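Local coordinates for peptide ABC transporter permease (Staphylococcus hominis, PDB 6EXS), which probably carries peptides across the cell membrane as a POT-family transporter and binds a thioalcohol-conjugated dipeptide linked to malodour production in the human axilla, at residues His14-Gly19 with Arg201-Ser206; Lys367-Thr372 with Val473-Ile478. All blocks are in the same frame, centred on the assembly; numbering follows the deposited sequence.

Contact 1: His14-Gly19 with Arg201-Ser206. With OLC ((2R)-2,3-dihydroxypropyl (9Z)-octadec-9-enoate), chain J.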
ATOM      1  N   HIS A  14       9.719  24.643   4.755  1.00 41.89           N
ATOM      2  CA  HIS A  14       8.716  24.257   3.750  1.00 40.19           C
ATOM      3  C   HIS A  14       7.370  24.984   3.994  1.00 46.25           C
ATOM      4  O   HIS A  14       7.157  25.433   5.122  1.00 47.40           O
ATOM      5  CB  HIS A  14       8.515  22.722   3.762  1.00 38.32           C
ATOM      6  CG  HIS A  14       9.720  21.977   3.286  1.00 40.59           C
ATOM      7  ND1 HIS A  14       9.868  21.624   1.962  1.00 41.44           N
ATOM      8  CD2 HIS A  14      10.849  21.645   3.957  1.00 42.07           C
ATOM      9  CE1 HIS A  14      11.050  21.038   1.876  1.00 40.88           C
ATOM     10  NE2 HIS A  14      11.685  21.039   3.049  1.00 41.41           N
ATOM     11  N   PRO A  15       6.448  25.108   2.991  1.00 42.63           N
ATOM     12  CA  PRO A  15       5.151  25.775   3.249  1.00 42.87           C
ATOM     13  C   PRO A  15       4.435  25.231   4.482  1.00 47.12           C
ATOM     14  O   PRO A  15       4.445  24.013   4.681  1.00 45.90           O
ATOM     15  CB  PRO A  15       4.358  25.477   1.975  1.00 44.33           C
ATOM     16  CG  PRO A  15       5.401  25.365   0.908  1.00 48.74           C
ATOM     17  CD  PRO A  15       6.538  24.655   1.584  1.00 43.71           C
ATOM     18  N   ARG A  16       3.844  26.119   5.329  1.00 45.22           N
ATOM     19  CA  ARG A  16       3.167  25.739   6.596  1.00 44.65           C
ATOM     20  C   ARG A  16       2.120  24.633   6.439  1.00 47.44           C
ATOM     21  O   ARG A  16       1.899  23.850   7.372  1.00 46.05           O
ATOM     22  CB  ARG A  16       2.563  26.954   7.307  1.00 46.03           C
ATOM     23  CG  ARG A  16       2.658  26.855   8.823  1.00 56.56           C
ATOM     24  CD  ARG A  16       2.051  28.046   9.548  1.00 63.55           C
ATOM     25  NE  ARG A  16       2.655  29.304   9.117  1.00 76.26           N
ATOM     26  CZ  ARG A  16       3.763  29.823   9.635  1.00 97.73           C
ATOM     27  NH1 ARG A  16       4.389  29.210  10.633  1.00 86.82           N
ATOM     28  NH2 ARG A  16       4.250  30.964   9.164  1.00 89.66           N
ATOM     29  N   GLY A  17       1.527  24.570   5.246  1.00 43.74           N
ATOM     30  CA  GLY A  17       0.561  23.558   4.843  1.00 42.45           C
ATOM     31  C   GLY A  17       1.120  22.146   4.863  1.00 46.01           C
ATOM     32  O   GLY A  17       0.349  21.195   5.015  1.00 45.23           O
ATOM     33  N   LEU A  18       2.467  21.985   4.713  1.00 43.10           N
ATOM     34  CA  LEU A  18       3.118  20.671   4.805  1.00 42.23           C
ATOM     35  C   LEU A  18       2.991  20.161   6.256  1.00 45.46           C
ATOM     36  O   LEU A  18       2.762  18.970   6.456  1.00 44.52           O
ATOM     37  CB  LEU A  18       4.603  20.684   4.347  1.00 42.46           C
ATOM     38  CG  LEU A  18       5.328  19.311   4.388  1.00 46.64           C
ATOM     39  CD1 LEU A  18       4.786  18.348   3.334  1.00 46.81           C
ATOM     40  CD2 LEU A  18       6.812  19.456   4.219  1.00 48.52           C
ATOM     41  N   GLY A  19       3.089  21.075   7.230  1.00 41.75           N
ATOM     42  CA  GLY A  19       2.936  20.780   8.652  1.00 40.96           C
ATOM     43  C   GLY A  19       1.552  20.279   8.994  1.00 43.27           C
ATOM     44  O   GLY A  19       1.408  19.277   9.701  1.00 42.38           O
ATOM     45  N   ARG A 201      -7.838  25.962   5.946  1.00 52.44           N
ATOM     46  CA  ARG A 201      -8.243  27.205   5.272  1.00 54.82           C
ATOM     47  C   ARG A 201      -7.113  28.239   5.052  1.00 60.47           C
ATOM     48  O   ARG A 201      -6.895  28.627   3.906  1.00 61.01           O
ATOM     49  CB  ARG A 201      -9.447  27.862   5.973  1.00 57.92           C
ATOM     50  CG  ARG A 201     -10.752  27.055   5.855  1.00 72.81           C
ATOM     51  CD  ARG A 201     -11.865  27.543   6.783  1.00 90.20           C
ATOM     52  NE  ARG A 201     -11.547  27.338   8.201  1.00100.02           N
ATOM     53  CZ  ARG A 201     -12.003  28.093   9.197  1.00115.55           C
ATOM     54  NH1 ARG A 201     -12.818  29.112   8.949  1.00103.78           N
ATOM     55  NH2 ARG A 201     -11.642  27.840  10.449  1.00101.82           N
ATOM     56  N   LYS A 202      -6.401  28.671   6.106  1.00 57.33           N
ATOM     57  CA  LYS A 202      -5.352  29.683   5.933  1.00 58.11           C
ATOM     58  C   LYS A 202      -4.014  29.124   5.393  1.00 60.21           C
ATOM     59  O   LYS A 202      -3.300  29.844   4.679  1.00 60.75           O
ATOM     60  CB  LYS A 202      -5.133  30.519   7.216  1.00 62.21           C
ATOM     61  CG  LYS A 202      -4.683  29.755   8.456  1.00 82.40           C
ATOM     62  CD  LYS A 202      -3.780  30.614   9.340  1.00 96.84           C
ATOM     63  CE  LYS A 202      -3.297  29.858  10.554  1.00109.12           C
ATOM     64  NZ  LYS A 202      -2.408  30.694  11.404  1.00119.22           N
ATOM     65  N   ASN A 203      -3.690  27.858   5.708  1.00 53.94           N
ATOM     66  CA  ASN A 203      -2.436  27.210   5.307  1.00 52.34           C
ATOM     67  C   ASN A 203      -2.407  26.660   3.869  1.00 53.93           C
ATOM     68  O   ASN A 203      -1.330  26.580   3.279  1.00 53.16           O
ATOM     69  CB  ASN A 203      -2.073  26.104   6.301  1.00 51.81           C
ATOM     70  CG  ASN A 203      -1.874  26.585   7.721  1.00 77.07           C
ATOM     71  OD1 ASN A 203      -2.770  27.145   8.355  1.00 68.16           O
ATOM     72  ND2 ASN A 203      -0.703  26.341   8.271  1.00 73.90           N
ATOM     73  N   LEU A 204      -3.564  26.260   3.319  1.00 48.99           N
ATOM     74  CA  LEU A 204      -3.654  25.643   1.984  1.00 47.42           C
ATOM     75  C   LEU A 204      -4.339  26.531   0.929  1.00 53.12           C
ATOM     76  O   LEU A 204      -4.190  26.283  -0.272  1.00 51.64           O
ATOM     77  CB  LEU A 204      -4.327  24.242   2.055  1.00 45.43           C
ATOM     78  CG  LEU A 204      -3.842  23.266   3.144  1.00 47.51           C
ATOM     79  CD1 LEU A 204      -4.802  22.096   3.292  1.00 47.20           C
ATOM     80  CD2 LEU A 204      -2.435  22.767   2.869  1.00 45.77           C
ATOM     81  N   GLY A 205      -5.036  27.568   1.391  1.00 51.97           N
ATOM     82  CA  GLY A 205      -5.730  28.547   0.564  1.00 53.15           C
ATOM     83  C   GLY A 205      -6.626  27.975  -0.513  1.00 57.10           C
ATOM     84  O   GLY A 205      -7.489  27.136  -0.234  1.00 56.71           O
ATOM     85  N   SER A 206      -6.403  28.428  -1.753  1.00 53.90           N
ATOM     86  CA  SER A 206      -7.158  28.041  -2.946  1.00 53.88           C
ATOM     87  C   SER A 206      -6.731  26.711  -3.579  1.00 56.00           C
ATOM     88  O   SER A 206      -7.451  26.203  -4.441  1.00 55.89           O
ATOM     89  CB  SER A 206      -7.070  29.148  -3.990  1.00 58.81           C
ATOM     90  OG  SER A 206      -5.719  29.364  -4.361  1.00 67.43           O
TER
HETATM   91  C24 OLC J 509     -14.007  22.564   5.576  1.00 85.29           C
HETATM   92  C6  OLC J 509     -13.977  21.170  14.292  1.00 83.77           C
HETATM   93  C5  OLC J 509     -14.079  22.671  14.072  1.00 83.76           C
HETATM   94  C4  OLC J 509     -13.991  23.093  12.614  1.00 83.14           C
HETATM   95  C3  OLC J 509     -14.048  24.599  12.407  1.00 82.70           C
HETATM   96  C2  OLC J 509     -13.498  25.058  11.059  1.00 82.07           C
HETATM   97  C21 OLC J 509     -14.430  23.914   7.662  1.00 84.49           C
HETATM   98  C1  OLC J 509     -14.394  24.796   9.882  1.00 83.03           C
HETATM   99  C22 OLC J 509     -13.399  23.243   6.785  1.00 85.16           C
HETATM  100  O19 OLC J 509     -15.561  25.082   9.823  1.00 84.08           O
HETATM  101  O25 OLC J 509     -14.529  23.510   4.651  1.00 85.81           O
HETATM  102  O23 OLC J 509     -12.423  24.199   6.368  1.00 85.49           O
HETATM  103  O20 OLC J 509     -13.715  24.224   8.882  1.00 83.30           O
HETATM  104  O   HOH W   1       1.391  26.521   3.276  1.00 36.23           O
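G17 meets N203 and L204 where the start of helix 16-44 comes up against the last turn of helix 178-204. With no side chain on G17, the backbones close to 4.7 Å between the CA atoms of G17 and N203. The methyl CD2 of L204 sits 3.7 Å from G17 CA, and the CB of N203, one residue earlier in the same helix, lies against the same glycine. L204 also touches L21, and N203 touches V20, so the tight packing carries on up helix 16-44. Beside it a water ties the two backbones together: it accepts from G17 N at 2.8 Å and donates to N203 O at 2.7 Å.

The looser side is the exposed one. There the aliphatic part of R16, from CB to CD, runs past the amide group of N203, with the guanidinium plane almost perpendicular (87°) to that amide. R16 NE and K202 NZ, two like charges, stay 5.7 Å apart. On the far side of helix 178-204, turned away from 14-19, R201 meets a bound monoolein lipid: its chain bends at chi3 (-66°), and C1 and C2 of the lipid lie over one face of the guanidinium, toward its rim, with C2 3.4 Å from R201 NH2.

No direct hydrogen bond joins the segments. The chemistry implies a joint of apolar packing plus one water, which gives a partner both to an amide in a helix's first turn and to a carbonyl in another's last.

Contact 2: Lys367-Thr372 with Val473-Ile478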
ATOM      1  N   LYS A 367      18.764  -1.563  -9.823  1.00 54.93           N
ATOM      2  CA  LYS A 367      18.197  -1.265  -8.495  1.00 52.76           C
ATOM      3  C   LYS A 367      16.973  -2.130  -8.192  1.00 54.96           C
ATOM      4  O   LYS A 367      16.882  -2.683  -7.093  1.00 53.23           O
ATOM      5  CB  LYS A 367      17.841   0.222  -8.360  1.00 54.16           C
ATOM      6  CG  LYS A 367      19.034   1.141  -8.149  1.00 59.63           C
ATOM      7  CD  LYS A 367      18.573   2.557  -7.863  1.00 63.92           C
ATOM      8  CE  LYS A 367      19.701   3.546  -7.776  1.00 74.56           C
ATOM      9  NZ  LYS A 367      19.199   4.889  -7.407  1.00 83.66           N
ATOM     10  N   PHE A 368      16.053  -2.265  -9.182  1.00 51.75           N
ATOM     11  CA  PHE A 368      14.844  -3.098  -9.109  1.00 50.85           C
ATOM     12  C   PHE A 368      15.200  -4.576  -8.991  1.00 53.54           C
ATOM     13  O   PHE A 368      14.584  -5.293  -8.203  1.00 53.28           O
ATOM     14  CB  PHE A 368      13.964  -2.873 -10.341  1.00 53.39           C
ATOM     15  CG  PHE A 368      12.850  -1.880 -10.132  1.00 55.01           C
ATOM     16  CD1 PHE A 368      13.127  -0.534  -9.899  1.00 59.01           C
ATOM     17  CD2 PHE A 368      11.521  -2.276 -10.210  1.00 57.27           C
ATOM     18  CE1 PHE A 368      12.094   0.387  -9.708  1.00 59.56           C
ATOM     19  CE2 PHE A 368      10.490  -1.356 -10.029  1.00 60.02           C
ATOM     20  CZ  PHE A 368      10.782  -0.030  -9.782  1.00 58.34           C
ATOM     21  N   SER A 369      16.205  -5.020  -9.768  1.00 49.06           N
ATOM     22  CA  SER A 369      16.709  -6.386  -9.764  1.00 48.91           C
ATOM     23  C   SER A 369      17.306  -6.742  -8.398  1.00 52.05           C
ATOM     24  O   SER A 369      16.991  -7.812  -7.877  1.00 51.77           O
ATOM     25  CB  SER A 369      17.726  -6.585 -10.883  1.00 52.71           C
ATOM     26  OG  SER A 369      17.112  -6.414 -12.151  1.00 56.18           O
ATOM     27  N   ILE A 370      18.107  -5.818  -7.794  1.00 47.66           N
ATOM     28  CA  ILE A 370      18.716  -5.969  -6.468  1.00 46.92           C
ATOM     29  C   ILE A 370      17.617  -6.146  -5.408  1.00 50.59           C
ATOM     30  O   ILE A 370      17.713  -7.052  -4.574  1.00 51.24           O
ATOM     31  CB  ILE A 370      19.667  -4.788  -6.132  1.00 49.81           C
ATOM     32  CG1 ILE A 370      20.916  -4.804  -7.023  1.00 51.95           C
ATOM     33  CG2 ILE A 370      20.066  -4.792  -4.650  1.00 49.36           C
ATOM     34  CD1 ILE A 370      21.607  -3.388  -7.186  1.00 60.67           C
ATOM     35  N   GLY A 371      16.585  -5.300  -5.481  1.00 45.42           N
ATOM     36  CA  GLY A 371      15.440  -5.319  -4.577  1.00 43.44           C
ATOM     37  C   GLY A 371      14.653  -6.611  -4.604  1.00 47.08           C
ATOM     38  O   GLY A 371      14.385  -7.184  -3.546  1.00 46.90           O
ATOM     39  N   THR A 372      14.294  -7.083  -5.822  1.00 43.54           N
ATOM     40  CA  THR A 372      13.531  -8.320  -6.068  1.00 43.54           C
ATOM     41  C   THR A 372      14.315  -9.567  -5.661  1.00 48.96           C
ATOM     42  O   THR A 372      13.726 -10.476  -5.073  1.00 48.34           O
ATOM     43  CB  THR A 372      13.069  -8.403  -7.525  1.00 46.38           C
ATOM     44  OG1 THR A 372      12.540  -7.142  -7.910  1.00 48.91           O
ATOM     45  CG2 THR A 372      12.017  -9.449  -7.729  1.00 41.51           C
ATOM     46  N   VAL A 473      14.630 -16.481 -10.298  1.00 53.91           N
ATOM     47  CA  VAL A 473      14.830 -16.901 -11.694  1.00 55.81           C
ATOM     48  C   VAL A 473      14.355 -15.817 -12.689  1.00 60.07           C
ATOM     49  O   VAL A 473      15.128 -15.473 -13.587  1.00 60.45           O
ATOM     50  CB  VAL A 473      14.302 -18.324 -12.069  1.00 61.44           C
ATOM     51  CG1 VAL A 473      15.070 -19.415 -11.325  1.00 61.84           C
ATOM     52  CG2 VAL A 473      12.797 -18.475 -11.855  1.00 60.70           C
ATOM     53  N   ILE A 474      13.132 -15.243 -12.501  1.00 55.55           N
ATOM     54  CA  ILE A 474      12.582 -14.182 -13.373  1.00 54.58           C
ATOM     55  C   ILE A 474      13.482 -12.935 -13.330  1.00 59.04           C
ATOM     56  O   ILE A 474      13.723 -12.304 -14.369  1.00 60.02           O
ATOM     57  CB  ILE A 474      11.090 -13.852 -13.069  1.00 55.87           C
ATOM     58  CG1 ILE A 474      10.208 -15.114 -13.112  1.00 56.43           C
ATOM     59  CG2 ILE A 474      10.546 -12.779 -14.038  1.00 56.08           C
ATOM     60  CD1 ILE A 474       8.878 -14.955 -12.436  1.00 61.40           C
ATOM     61  N   THR A 475      14.003 -12.613 -12.135  1.00 54.40           N
ATOM     62  CA  THR A 475      14.916 -11.489 -11.947  1.00 53.78           C
ATOM     63  C   THR A 475      16.227 -11.735 -12.683  1.00 58.50           C
ATOM     64  O   THR A 475      16.689 -10.828 -13.364  1.00 58.26           O
ATOM     65  CB  THR A 475      15.096 -11.150 -10.464  1.00 59.46           C
ATOM     66  OG1 THR A 475      13.809 -10.909  -9.903  1.00 55.98           O
ATOM     67  CG2 THR A 475      15.965  -9.927 -10.252  1.00 55.92           C
ATOM     68  N   LEU A 476      16.800 -12.952 -12.582  1.00 55.97           N
ATOM     69  CA  LEU A 476      18.040 -13.286 -13.285  1.00 57.80           C
ATOM     70  C   LEU A 476      17.870 -13.263 -14.812  1.00 64.81           C
ATOM     71  O   LEU A 476      18.803 -12.857 -15.513  1.00 66.14           O
ATOM     72  CB  LEU A 476      18.639 -14.619 -12.813  1.00 58.72           C
ATOM     73  CG  LEU A 476      19.255 -14.642 -11.413  1.00 62.55           C
ATOM     74  CD1 LEU A 476      19.495 -16.067 -10.961  1.00 63.62           C
ATOM     75  CD2 LEU A 476      20.553 -13.840 -11.350  1.00 65.28           C
ATOM     76  N   ILE A 477      16.673 -13.653 -15.320  1.00 61.63           N
ATOM     77  CA  ILE A 477      16.356 -13.649 -16.756  1.00 62.48           C
ATOM     78  C   ILE A 477      16.243 -12.194 -17.268  1.00 67.72           C
ATOM     79  O   ILE A 477      16.801 -11.886 -18.319  1.00 68.68           O
ATOM     80  CB  ILE A 477      15.128 -14.552 -17.106  1.00 65.24           C
ATOM     81  CG1 ILE A 477      15.404 -16.030 -16.743  1.00 65.90           C
ATOM     82  CG2 ILE A 477      14.744 -14.437 -18.594  1.00 66.75           C
ATOM     83  CD1 ILE A 477      14.181 -16.848 -16.420  1.00 69.55           C
ATOM     84  N   ILE A 478      15.577 -11.303 -16.503  1.00 63.39           N
ATOM     85  CA  ILE A 478      15.422  -9.884 -16.853  1.00 62.79           C
ATOM     86  C   ILE A 478      16.765  -9.130 -16.728  1.00 70.27           C
ATOM     87  O   ILE A 478      17.107  -8.363 -17.635  1.00 71.20           O
ATOM     88  CB  ILE A 478      14.252  -9.228 -16.049  1.00 63.53           C
ATOM     89  CG1 ILE A 478      12.889  -9.785 -16.519  1.00 63.56           C
ATOM     90  CG2 ILE A 478      14.274  -7.682 -16.115  1.00 63.24           C
ATOM     91  CD1 ILE A 478      11.696  -9.553 -15.587  1.00 67.29           C
TER
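T475 is where segment 473-478 first meets 367-372, and it takes up both S369 and T372. The helices run in roughly opposite directions here, and the CA atoms of S369 and T475 are only 5.8 Å apart. The methyl of T475 stands anti to its own backbone N, a setting that sends CG2 across onto the S369 backbone, 3.3 Å from S369 O, with S369 CB 3.8 Å from the same methyl. Its hydroxyl branch meets the next turn of the partner helix: T475 OG1 approaches the methyl CG2 of T372 at 3.2 Å, a polar atom against a carbon. That hydroxyl is satisfied within its own helix by a hydrogen bond to A471 O, just as S369 OG is bonded to A365 O. T372 OG1 lies within hydrogen-bonding distance of both F368 O, one turn back in its own helix, and L294 O of helix 279-302.

One turn on from T475, I478 directs its side chain back toward the first helix but stops 5.0 Å short, its CG2 facing S369 OG. L294 touches both S369 and T475, making a third wall.

Small serine and threonine side chains at a close, antiparallel helix crossing, with serine and threonine hydroxyls turned back onto backbone carbonyls of the helices, are a common way of packing transmembrane helices, here in the C-terminal bundle of a major facilitator fold.

Contact 1 comes first along the chain and closes before contact 2 opens; they share no helix. Their centres lie 41 Å apart and their nearest atoms about 20 Å. Contact 1 joins helices 16-44 and 178-204, the first and last of the N-terminal six-helix bundle of the major facilitator fold, while contact 2 joins helices 364-389 and 460-479 of the C-terminal bundle. Each thus ties together helices far apart in sequence within one half of the transporter. The peptide conjugate is bound by residues from both halves, among them Y33 and Q302; the side chain of T372 is about 13 Å from it, and no residue of either contact is among those lining the pocket.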